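Local coordinates for aromatic amino acid beta-eliminating lyase/threonine aldolase (Exiguobacterium sibiricum, PDB 3LWS), which belongs to the beta-eliminating lyase family of pyridoxal-phosphate proteins, with the aminotransferase-like fold, and carries its cofactor covalently bound to a lysine, at residues A[71-74]-A[75-79]; A[91-94]-A[95-99]; A[80-83]-A[84-87]; A[163-167]-A[168-172]. One frame throughout, in Å; residues are numbered along the deposited sequence. Where two conformers were deposited one is given.

Overall arrangement
Contacts 1 and 3 are successive parts of helix 71-86, with centres about 13 Å apart; contact 1 lies at the cofactor end, where Gly71 and Thr72 hold the phosphate of the modified lysine at position 206. Contact 2 takes the chain from strand 90-93 into helix 98-101, and its Leu99 and His98 pack on contact 1, centres about 12 Å apart. Contact 4, at the turn into strand 171-176, touches contact 3 through a salt bridge, Glu85 OE2 to Arg171 NH2 at 2.7 Å. It stays clear of contact 1, nearest atoms about 7 Å apart. Contacts 2 and 4 both reach the mixed seven-stranded sheet, their centres about 18 Å apart.

Contact 1 of 4, residues A[71-74]-A[75-79]; sequences GTMA and QQVAL
Thr72 and Gln76 run side by side along one flank of helix 71-86, pointing the same way, with Thr72 CG2 3.6 Å from Gln76 NE2. In Thr72 the methyl stands anti to the backbone N and the hydroxyl beside it (chi1 -73°), which leaves OG1 to bond a phosphate oxygen of the modified lysine at position 206, while Gly71 N bonds another. This is the first turn of a helix whose N-terminal end meets the cofactor phosphate, a charge that the helix dipole probably helps to stabilise. Gln76 lays CG 3.5 Å from Thr72 O before its extended chain carries the amide on to Tyr233 OH and Glu103 of its own chain and to Arg232 O of the second subunit. Gln75 leaves the helix in another direction. Its CG passes 3.4 Å from Gly71 O, and its NE2 gives a 2.6 Å bond to a water that donates weakly to the same Gly71 O; the amide also reaches His173 and Asp175. Gly71 O therefore takes the water as well as the helical bond from Gln75 N (2.9 Å). On the apolar flank, Val77 brings CG2 beside its own backbone N and to 3.2 Å from Met73 O, and that methyl just meets CG of Met73, a selenomethionine, at 4.5 Å. Every side chain in the contact is buried. Helices 98-101 and 106-110 cover the Gln76 and Leu79 side, strand 64-68 lies against Met73, Ala74 and Val77 through Phe68, and Tyr233 of the second subunit packs on Met73.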
loop_
_atom_site.group_PDB
_atom_site.type_symbol
_atom_site.label_atom_id
_atom_site.label_comp_id
_atom_site.label_asym_id
_atom_site.label_seq_id
_atom_site.Cartn_x
_atom_site.Cartn_y
_atom_site.Cartn_z
ATOM N N GLY A 71 1.672 -1.686 -8.963
ATOM C CA GLY A 71 2.037 -1.271 -10.292
ATOM C C GLY A 71 1.282 -0.029 -10.749
ATOM O O GLY A 71 1.773 0.732 -11.596
ATOM N N THR A 72 0.076 0.162 -10.228
ATOM C CA THR A 72 -0.711 1.334 -10.587
ATOM C C THR A 72 0.054 2.585 -10.209
ATOM O O THR A 72 0.277 3.453 -11.060
ATOM C CB THR A 72 -2.133 1.278 -9.974
ATOM O OG1 THR A 72 -2.873 0.288 -10.700
ATOM C CG2 THR A 72 -2.854 2.652 -10.075
HETATM N N MSE A 73 0.497 2.636 -8.952
HETATM C CA MSE A 73 1.326 3.725 -8.433
HETATM C C MSE A 73 2.667 3.783 -9.142
HETATM O O MSE A 73 3.090 4.839 -9.604
HETATM C CB MSE A 73 1.558 3.549 -6.935
HETATM C CG MSE A 73 2.229 4.728 -6.279
HETATM SE SE MSE A 73 2.651 4.438 -4.411
HETATM C CE MSE A 73 0.825 4.162 -3.607
ATOM N N ALA A 74 3.343 2.636 -9.212
ATOM C CA ALA A 74 4.637 2.518 -9.857
ATOM C C ALA A 74 4.682 3.126 -11.294
ATOM O O ALA A 74 5.584 3.906 -11.623
ATOM C CB ALA A 74 5.093 1.049 -9.855
ATOM N N GLN A 75 3.705 2.822 -12.129
ATOM C CA GLN A 75 3.807 3.251 -13.549
ATOM C C GLN A 75 3.402 4.707 -13.783
ATOM O O GLN A 75 3.972 5.365 -14.648
ATOM C CB GLN A 75 3.035 2.321 -14.453
ATOM C CG GLN A 75 3.589 0.962 -14.434
ATOM C CD GLN A 75 3.190 0.153 -15.576
ATOM O OE1 GLN A 75 4.048 -0.185 -16.425
ATOM N NE2 GLN A 75 1.888 -0.205 -15.649
ATOM N N GLN A 76 2.442 5.186 -12.991
ATOM C CA GLN A 76 2.106 6.601 -12.936
ATOM C C GLN A 76 3.319 7.407 -12.549
ATOM O O GLN A 76 3.663 8.400 -13.220
ATOM C CB GLN A 76 0.982 6.871 -11.948
ATOM C CG GLN A 76 -0.382 6.580 -12.527
ATOM C CD GLN A 76 -1.483 6.691 -11.512
ATOM O OE1 GLN A 76 -1.432 7.534 -10.619
ATOM N NE2 GLN A 76 -2.511 5.860 -11.652
ATOM N N VAL A 77 4.000 6.956 -11.501
ATOM C CA VAL A 77 5.226 7.640 -11.097
ATOM C C VAL A 77 6.300 7.642 -12.193
ATOM O O VAL A 77 6.952 8.666 -12.429
ATOM C CB VAL A 77 5.804 7.056 -9.823
ATOM C CG1 VAL A 77 7.268 7.622 -9.609
ATOM C CG2 VAL A 77 4.897 7.370 -8.673
ATOM N N ALA A 78 6.478 6.507 -12.857
ATOM C CA ALA A 78 7.500 6.383 -13.923
ATOM C C ALA A 78 7.242 7.416 -15.018
ATOM O O ALA A 78 8.149 8.185 -15.392
ATOM C CB ALA A 78 7.508 4.984 -14.532
ATOM N N LEU A 79 6.003 7.421 -15.507
ATOM C CA LEU A 79 5.601 8.304 -16.621
ATOM C C LEU A 79 5.778 9.785 -16.258
ATOM O O LEU A 79 6.326 10.577 -17.053
ATOM C CB LEU A 79 4.164 8.019 -17.079
ATOM C CG LEU A 79 3.886 6.686 -17.802
ATOM C CD1 LEU A 79 2.515 6.656 -18.391
ATOM C CD2 LEU A 79 4.843 6.454 -18.881
HETATM O O HOH W 1 0.071 0.500 -13.868
#

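Contact 2 of 4, residues A[91-94]-A[95-99]; sequences VAYH and PLCHL
Cys97 sets its CB and SG over one face of the Tyr93 ring. Its SG stands 3.6 Å from the ring centroid, a sulfur-aromatic contact, and its CB approaches CD1 of Tyr93 to 3.4 Å as a CH-pi partner. Leu99 CB comes to Tyr93 CE2 at 4.1 Å from an oblique direction. Beside this pair, the His94 ring is covered on one face by CD of Pro95, 3.5 Å from its centroid, and at its rim ND1 accepts the N-H of Leu96 at 3.1 Å, the donor lying 25° out of the ring plane. The backbone behind these contacts is a type I beta turn from His94 to Cys97, closed by Cys97 N to His94 O at 3.0 Å, and it carries the chain off the end of strand 90-93 toward helix 98-101. Cys97 is the N-cap of that helix: its SG, anti to the backbone N (chi1 173°), accepts weakly from Leu99 N as well as covering the tyrosine. On the tyrosine side, CG sits in the crowded position between backbone N and carbonyl carbon (chi1 48°), which turns the ring toward the new helix, where OH bonds Glu100 OE1. The imidazole is held from its far end by NE2 bonded to Arg123 O. Farther out, Leu140 of strand 138-142 packs on Tyr93, Cys97 and Leu99, and strand 114-117 covers the tyrosine through Thr115 and Leu117.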
loop_
_atom_site.group_PDB
_atom_site.type_symbol
_atom_site.label_atom_id
_atom_site.label_comp_id
_atom_site.label_asym_id
_atom_site.label_seq_id
_atom_site.Cartn_x
_atom_site.Cartn_y
_atom_site.Cartn_z
ATOM N N VAL A 91 2.252 11.183 -23.250
ATOM C CA VAL A 91 2.786 9.821 -23.267
ATOM C C VAL A 91 1.955 9.005 -24.265
ATOM O O VAL A 91 0.820 9.370 -24.581
ATOM C CB VAL A 91 2.779 9.193 -21.854
ATOM C CG1 VAL A 91 3.586 10.066 -20.863
ATOM C CG2 VAL A 91 1.362 8.967 -21.369
ATOM N N ALA A 92 2.529 7.948 -24.800
ATOM C CA ALA A 92 1.811 7.089 -25.695
ATOM C C ALA A 92 1.874 5.605 -25.268
ATOM O O ALA A 92 2.878 5.103 -24.709
ATOM C CB ALA A 92 2.302 7.286 -27.139
ATOM N N TYR A 93 0.782 4.912 -25.538
ATOM C CA TYR A 93 0.665 3.493 -25.261
ATOM C C TYR A 93 -0.544 2.888 -25.988
ATOM O O TYR A 93 -1.277 3.600 -26.685
ATOM C CB TYR A 93 0.598 3.223 -23.739
ATOM C CG TYR A 93 -0.369 4.053 -22.904
ATOM C CD1 TYR A 93 -1.691 4.171 -23.253
ATOM C CD2 TYR A 93 0.048 4.657 -21.723
ATOM C CE1 TYR A 93 -2.596 4.916 -22.475
ATOM C CE2 TYR A 93 -0.871 5.367 -20.913
ATOM C CZ TYR A 93 -2.189 5.488 -21.333
ATOM O OH TYR A 93 -3.110 6.173 -20.608
ATOM N N HIS A 94 -0.699 1.570 -25.872
ATOM C CA HIS A 94 -1.851 0.834 -26.447
ATOM C C HIS A 94 -3.195 1.358 -25.864
ATOM O O HIS A 94 -3.244 1.701 -24.688
ATOM C CB HIS A 94 -1.676 -0.677 -26.146
ATOM C CG HIS A 94 -2.609 -1.569 -26.912
ATOM N ND1 HIS A 94 -3.880 -1.895 -26.468
ATOM C CD2 HIS A 94 -2.458 -2.180 -28.111
ATOM C CE1 HIS A 94 -4.467 -2.661 -27.372
ATOM N NE2 HIS A 94 -3.622 -2.861 -28.370
ATOM N N PRO A 95 -4.298 1.371 -26.666
ATOM C CA PRO A 95 -5.593 1.862 -26.114
ATOM C C PRO A 95 -6.130 1.093 -24.885
ATOM O O PRO A 95 -6.886 1.640 -24.105
ATOM C CB PRO A 95 -6.575 1.727 -27.284
ATOM C CG PRO A 95 -5.759 1.448 -28.517
ATOM C CD PRO A 95 -4.365 1.090 -28.116
ATOM N N LEU A 96 -5.733 -0.154 -24.718
ATOM C CA LEU A 96 -6.141 -0.952 -23.559
ATOM C C LEU A 96 -5.056 -1.032 -22.478
ATOM O O LEU A 96 -5.048 -1.952 -21.658
ATOM C CB LEU A 96 -6.585 -2.364 -23.988
ATOM C CG LEU A 96 -7.664 -2.406 -25.064
ATOM C CD1 LEU A 96 -8.231 -3.857 -25.281
ATOM C CD2 LEU A 96 -8.754 -1.398 -24.741
ATOM N N CYS A 97 -4.177 -0.031 -22.439
ATOM C CA CYS A 97 -3.143 0.035 -21.431
ATOM C C CYS A 97 -3.804 0.109 -20.049
ATOM O O CYS A 97 -4.840 0.748 -19.873
ATOM C CB CYS A 97 -2.258 1.250 -21.672
ATOM S SG CYS A 97 -1.029 1.608 -20.377
ATOM N N HIS A 98 -3.207 -0.563 -19.079
ATOM C CA HIS A 98 -3.748 -0.576 -17.702
ATOM C C HIS A 98 -4.043 0.819 -17.172
ATOM O O HIS A 98 -5.092 1.049 -16.524
ATOM C CB HIS A 98 -2.777 -1.311 -16.764
ATOM C CG HIS A 98 -3.400 -1.813 -15.491
ATOM N ND1 HIS A 98 -3.521 -1.036 -14.359
ATOM C CD2 HIS A 98 -3.925 -3.018 -15.178
ATOM C CE1 HIS A 98 -4.107 -1.740 -13.408
ATOM N NE2 HIS A 98 -4.331 -2.956 -13.870
ATOM N N LEU A 99 -3.130 1.755 -17.456
ATOM C CA LEU A 99 -3.283 3.139 -16.988
ATOM C C LEU A 99 -4.509 3.850 -17.602
ATOM O O LEU A 99 -5.050 4.745 -17.004
ATOM C CB LEU A 99 -2.019 3.986 -17.258
ATOM C CG LEU A 99 -0.774 3.553 -16.460
ATOM C CD1 LEU A 99 0.080 2.615 -17.273
ATOM C CD2 LEU A 99 0.082 4.715 -15.979
#

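Contact 3 of 4, residues A[80-83]-A[84-87]; sequences RIWS and DETD
The C-terminal end of helix 71-86, where Arg80 pairs with Asp84 one turn on, finishes in a Schellman motif: Asp87 leaves the helix with positive phi (50°). The salt bridge runs from Arg80 NE to Asp84 OD1 at 2.9 Å, with a weak second branch to OD2. Guanidinium and carboxylate planes stand 80° apart, and NE meets OD1 from above the carboxylate plane. A bend at chi2 (53°) folds the arginine along the helix to reach it, while NH1 goes to His111 ND1. A water donates to Asp84 OD1 at 2.7 Å and to Ser83 OG at 2.6 Å; that hydroxyl also bonds Asn88 O. On another side, Glu85 and Trp82 lie alongside each other, OE2 at the indole edge 3.4 Å from CZ3; the indole itself stacks on Phe222 and bonds Ser199 through NE1. In the last turn, Thr86 N bonds Trp82 O at 3.0 Å, and Thr86 OG1 stands 2.9 Å from that oxygen and 3.2 Å from Ser83 O, with one proton for either. Asp84 and Glu85 place negative charge near the C-terminal, carbonyl end of the helix, an electrostatically unfavourable position that the salt bridges to Arg80 and Arg171 probably offset.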
loop_
_atom_site.group_PDB
_atom_site.type_symbol
_atom_site.label_atom_id
_atom_site.label_comp_id
_atom_site.label_asym_id
_atom_site.label_seq_id
_atom_site.Cartn_x
_atom_site.Cartn_y
_atom_site.Cartn_z
ATOM N N ARG A 80 5.363 10.140 -15.036
ATOM C CA ARG A 80 5.549 11.499 -14.522
ATOM C C ARG A 80 7.022 11.901 -14.461
ATOM O O ARG A 80 7.370 13.027 -14.844
ATOM C CB ARG A 80 4.890 11.652 -13.155
ATOM C CG ARG A 80 5.062 13.042 -12.465
ATOM C CD ARG A 80 4.642 14.200 -13.361
ATOM N NE ARG A 80 4.989 15.476 -12.758
ATOM C CZ ARG A 80 4.191 16.165 -11.947
ATOM N NH1 ARG A 80 2.997 15.709 -11.604
ATOM N NH2 ARG A 80 4.613 17.316 -11.441
ATOM N N ILE A 81 7.882 11.004 -13.992
ATOM C CA ILE A 81 9.311 11.320 -13.921
ATOM C C ILE A 81 9.833 11.607 -15.321
ATOM O O ILE A 81 10.403 12.654 -15.546
ATOM C CB ILE A 81 10.122 10.248 -13.230
ATOM C CG1 ILE A 81 9.674 10.159 -11.767
ATOM C CG2 ILE A 81 11.661 10.574 -13.280
ATOM C CD1 ILE A 81 9.924 8.793 -11.122
ATOM N N TRP A 82 9.583 10.717 -16.264
ATOM C CA TRP A 82 10.006 10.946 -17.639
ATOM C C TRP A 82 9.355 12.181 -18.270
ATOM O O TRP A 82 10.024 12.914 -18.958
ATOM C CB TRP A 82 9.786 9.736 -18.546
ATOM C CG TRP A 82 10.525 8.467 -18.129
ATOM C CD1 TRP A 82 9.968 7.222 -18.005
ATOM C CD2 TRP A 82 11.928 8.309 -17.798
ATOM N NE1 TRP A 82 10.920 6.312 -17.630
ATOM C CE2 TRP A 82 12.135 6.943 -17.517
ATOM C CE3 TRP A 82 13.036 9.179 -17.753
ATOM C CZ2 TRP A 82 13.387 6.438 -17.130
ATOM C CZ3 TRP A 82 14.272 8.670 -17.390
ATOM C CH2 TRP A 82 14.434 7.313 -17.073
ATOM N N SER A 83 8.080 12.421 -18.014
ATOM C CA SER A 83 7.429 13.620 -18.501
ATOM C C SER A 83 8.186 14.858 -17.983
ATOM O O SER A 83 8.518 15.747 -18.763
ATOM C CB SER A 83 5.974 13.672 -18.047
ATOM O OG SER A 83 5.380 14.912 -18.344
ATOM N N ASP A 84 8.478 14.875 -16.680
ATOM C CA ASP A 84 9.257 15.977 -16.065
ATOM C C ASP A 84 10.663 16.104 -16.674
ATOM O O ASP A 84 11.117 17.191 -16.955
ATOM C CB ASP A 84 9.386 15.795 -14.544
ATOM C CG ASP A 84 8.132 16.179 -13.767
ATOM O OD1 ASP A 84 7.124 16.688 -14.313
ATOM O OD2 ASP A 84 8.151 15.971 -12.542
ATOM N N GLU A 85 11.351 14.991 -16.878
ATOM C CA GLU A 85 12.692 15.041 -17.424
ATOM C C GLU A 85 12.727 15.601 -18.857
ATOM O O GLU A 85 13.690 16.260 -19.242
ATOM C CB GLU A 85 13.311 13.660 -17.391
ATOM C CG GLU A 85 14.672 13.572 -18.004
ATOM C CD GLU A 85 15.370 12.317 -17.609
ATOM O OE1 GLU A 85 15.554 12.105 -16.394
ATOM O OE2 GLU A 85 15.715 11.543 -18.507
ATOM N N THR A 86 11.687 15.324 -19.642
ATOM C CA THR A 86 11.654 15.726 -21.054
ATOM C C THR A 86 10.862 16.985 -21.328
ATOM O O THR A 86 10.713 17.345 -22.492
ATOM C CB THR A 86 10.968 14.640 -21.917
ATOM O OG1 THR A 86 9.647 14.419 -21.400
ATOM C CG2 THR A 86 11.791 13.333 -21.919
ATOM N N ASP A 87 10.297 17.600 -20.288
ATOM C CA ASP A 87 9.410 18.758 -20.428
ATOM C C ASP A 87 8.307 18.503 -21.469
ATOM O O ASP A 87 7.964 19.382 -22.248
ATOM C CB ASP A 87 10.192 20.019 -20.813
ATOM C CG ASP A 87 11.450 20.247 -19.945
ATOM O OD1 ASP A 87 11.325 20.363 -18.715
ATOM O OD2 ASP A 87 12.557 20.346 -20.526
HETATM O O HOH W 2 7.162 18.527 -10.422
HETATM O O HOH W 3 5.431 16.681 -16.397
#

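Contact 4 of 4, residues A[163-167]-A[168-172]; sequences RYCRE and RGIRL
Cys165 packs against Ile170 and Leu172 in the close-packed half of the contact, while Tyr164 and Arg168 make the outer half. Cys165 CB lies 4.0 Å from Ile170 CB, and its SG, turned beside the backbone N (chi1 -70°), reaches Leu172 CD1 at 3.9 Å; all three residues are buried. Here the backbone is knitted as a Schellman motif: Ile170 N bonds Cys165 O at 2.9 Å, Gly169 N bonds Arg166 O at 3.2 Å, and Gly169 takes the positive phi (77°) that lets the chain leave the helix. The outer half is partly exposed and polar. Tyr164 and Arg168 run side by side, with ring and guanidinium planes 87° apart. Arg168 CD comes to 3.3 Å from Tyr164 CZ, and NH1 donates to Tyr164 OH at 2.9 Å while also bonding Leu133 O. Ile170 CD1 sits over the centre of the guanidinium face, joining the two halves. Arg166 and Glu167 are exposed on this side. Altogether the contact is the second corner of a beta-alpha-beta unit, delivering the chain from helix 155-167 into strand 171-176, with Leu139 of the parallel neighbour 138-142 packed against Cys165, Ile170 and Leu172.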
loop_
_atom_site.group_PDB
_atom_site.type_symbol
_atom_site.label_atom_id
_atom_site.label_comp_id
_atom_site.label_asym_id
_atom_site.label_seq_id
_atom_site.Cartn_x
_atom_site.Cartn_y
_atom_site.Cartn_z
ATOM N N ARG A 163 15.980 1.155 -30.217
ATOM C CA ARG A 163 16.920 2.048 -30.928
ATOM C C ARG A 163 16.220 3.294 -31.471
ATOM O O ARG A 163 16.740 4.389 -31.392
ATOM C CB ARG A 163 17.602 1.303 -32.067
ATOM C CG ARG A 163 18.678 2.129 -32.843
ATOM C CD ARG A 163 19.403 1.284 -33.912
ATOM N NE ARG A 163 20.008 0.090 -33.306
ATOM C CZ ARG A 163 19.435 -1.115 -33.190
ATOM N NH1 ARG A 163 18.213 -1.360 -33.665
ATOM N NH2 ARG A 163 20.100 -2.099 -32.589
ATOM N N TYR A 164 15.028 3.118 -32.021
ATOM C CA TYR A 164 14.304 4.229 -32.586
ATOM C C TYR A 164 14.067 5.277 -31.511
ATOM O O TYR A 164 14.497 6.410 -31.637
ATOM C CB TYR A 164 12.976 3.760 -33.228
ATOM C CG TYR A 164 12.182 4.898 -33.806
ATOM C CD1 TYR A 164 12.493 5.428 -35.061
ATOM C CD2 TYR A 164 11.159 5.473 -33.092
ATOM C CE1 TYR A 164 11.785 6.464 -35.581
ATOM C CE2 TYR A 164 10.461 6.522 -33.592
ATOM C CZ TYR A 164 10.773 7.017 -34.844
ATOM O OH TYR A 164 10.069 8.075 -35.334
ATOM N N CYS A 165 13.404 4.861 -30.439
ATOM C CA CYS A 165 13.005 5.767 -29.355
ATOM C C CYS A 165 14.207 6.486 -28.774
ATOM O O CYS A 165 14.168 7.695 -28.562
ATOM C CB CYS A 165 12.284 5.002 -28.247
ATOM S SG CYS A 165 10.662 4.425 -28.720
ATOM N N ARG A 166 15.271 5.726 -28.535
ATOM C CA ARG A 166 16.510 6.274 -28.022
ATOM C C ARG A 166 17.077 7.295 -28.998
ATOM O O ARG A 166 17.442 8.391 -28.589
ATOM C CB ARG A 166 17.505 5.141 -27.784
ATOM C CG ARG A 166 18.658 5.454 -26.880
ATOM C CD ARG A 166 19.415 4.164 -26.546
ATOM N NE ARG A 166 20.428 4.353 -25.507
ATOM C CZ ARG A 166 21.239 3.393 -25.052
ATOM N NH1 ARG A 166 21.169 2.150 -25.533
ATOM N NH2 ARG A 166 22.129 3.675 -24.103
ATOM N N GLU A 167 17.122 6.955 -30.290
ATOM C CA GLU A 167 17.651 7.868 -31.302
ATOM C C GLU A 167 16.798 9.138 -31.378
ATOM O O GLU A 167 17.275 10.175 -31.803
ATOM C CB GLU A 167 17.738 7.166 -32.668
ATOM C CG GLU A 167 18.415 7.961 -33.788
ATOM C CD GLU A 167 19.933 7.973 -33.689
ATOM O OE1 GLU A 167 20.514 6.933 -33.307
ATOM O OE2 GLU A 167 20.540 9.023 -34.011
ATOM N N ARG A 168 15.536 9.043 -30.950
ATOM C CA ARG A 168 14.595 10.173 -30.945
ATOM C C ARG A 168 14.361 10.883 -29.607
ATOM O O ARG A 168 13.556 11.820 -29.535
ATOM C CB ARG A 168 13.243 9.704 -31.476
ATOM C CG ARG A 168 13.058 10.024 -32.904
ATOM C CD ARG A 168 11.642 9.794 -33.281
ATOM N NE ARG A 168 10.761 10.855 -32.803
ATOM C CZ ARG A 168 9.432 10.834 -32.902
ATOM N NH1 ARG A 168 8.782 9.796 -33.452
ATOM N NH2 ARG A 168 8.743 11.861 -32.438
ATOM N N GLY A 169 15.013 10.429 -28.550
ATOM C CA GLY A 169 14.867 11.041 -27.225
ATOM C C GLY A 169 13.609 10.711 -26.454
ATOM O O GLY A 169 13.320 11.364 -25.490
ATOM N N ILE A 170 12.871 9.689 -26.892
ATOM C CA ILE A 170 11.665 9.203 -26.223
ATOM C C ILE A 170 12.050 8.145 -25.189
ATOM O O ILE A 170 12.723 7.193 -25.519
ATOM C CB ILE A 170 10.698 8.560 -27.274
ATOM C CG1 ILE A 170 10.172 9.651 -28.231
ATOM C CG2 ILE A 170 9.579 7.800 -26.572
ATOM C CD1 ILE A 170 9.794 9.183 -29.555
ATOM N N ARG A 171 11.591 8.274 -23.955
ATOM C CA ARG A 171 11.886 7.271 -22.929
ATOM C C ARG A 171 11.018 6.041 -23.168
ATOM O O ARG A 171 9.864 6.178 -23.557
ATOM C CB ARG A 171 11.645 7.835 -21.528
ATOM C CG ARG A 171 12.575 9.020 -21.180
ATOM C CD ARG A 171 14.048 8.620 -20.963
ATOM N NE ARG A 171 14.826 9.827 -20.669
ATOM C CZ ARG A 171 15.271 10.712 -21.569
ATOM N NH1 ARG A 171 15.097 10.552 -22.885
ATOM N NH2 ARG A 171 15.899 11.796 -21.139
ATOM N N LEU A 172 11.577 4.849 -22.994
ATOM C CA LEU A 172 10.826 3.617 -23.224
ATOM C C LEU A 172 10.599 2.891 -21.919
ATOM O O LEU A 172 11.549 2.479 -21.220
ATOM C CB LEU A 172 11.516 2.741 -24.253
ATOM C CG LEU A 172 10.700 1.655 -24.911
ATOM C CD1 LEU A 172 9.534 2.221 -25.652
ATOM C CD2 LEU A 172 11.631 0.869 -25.847
#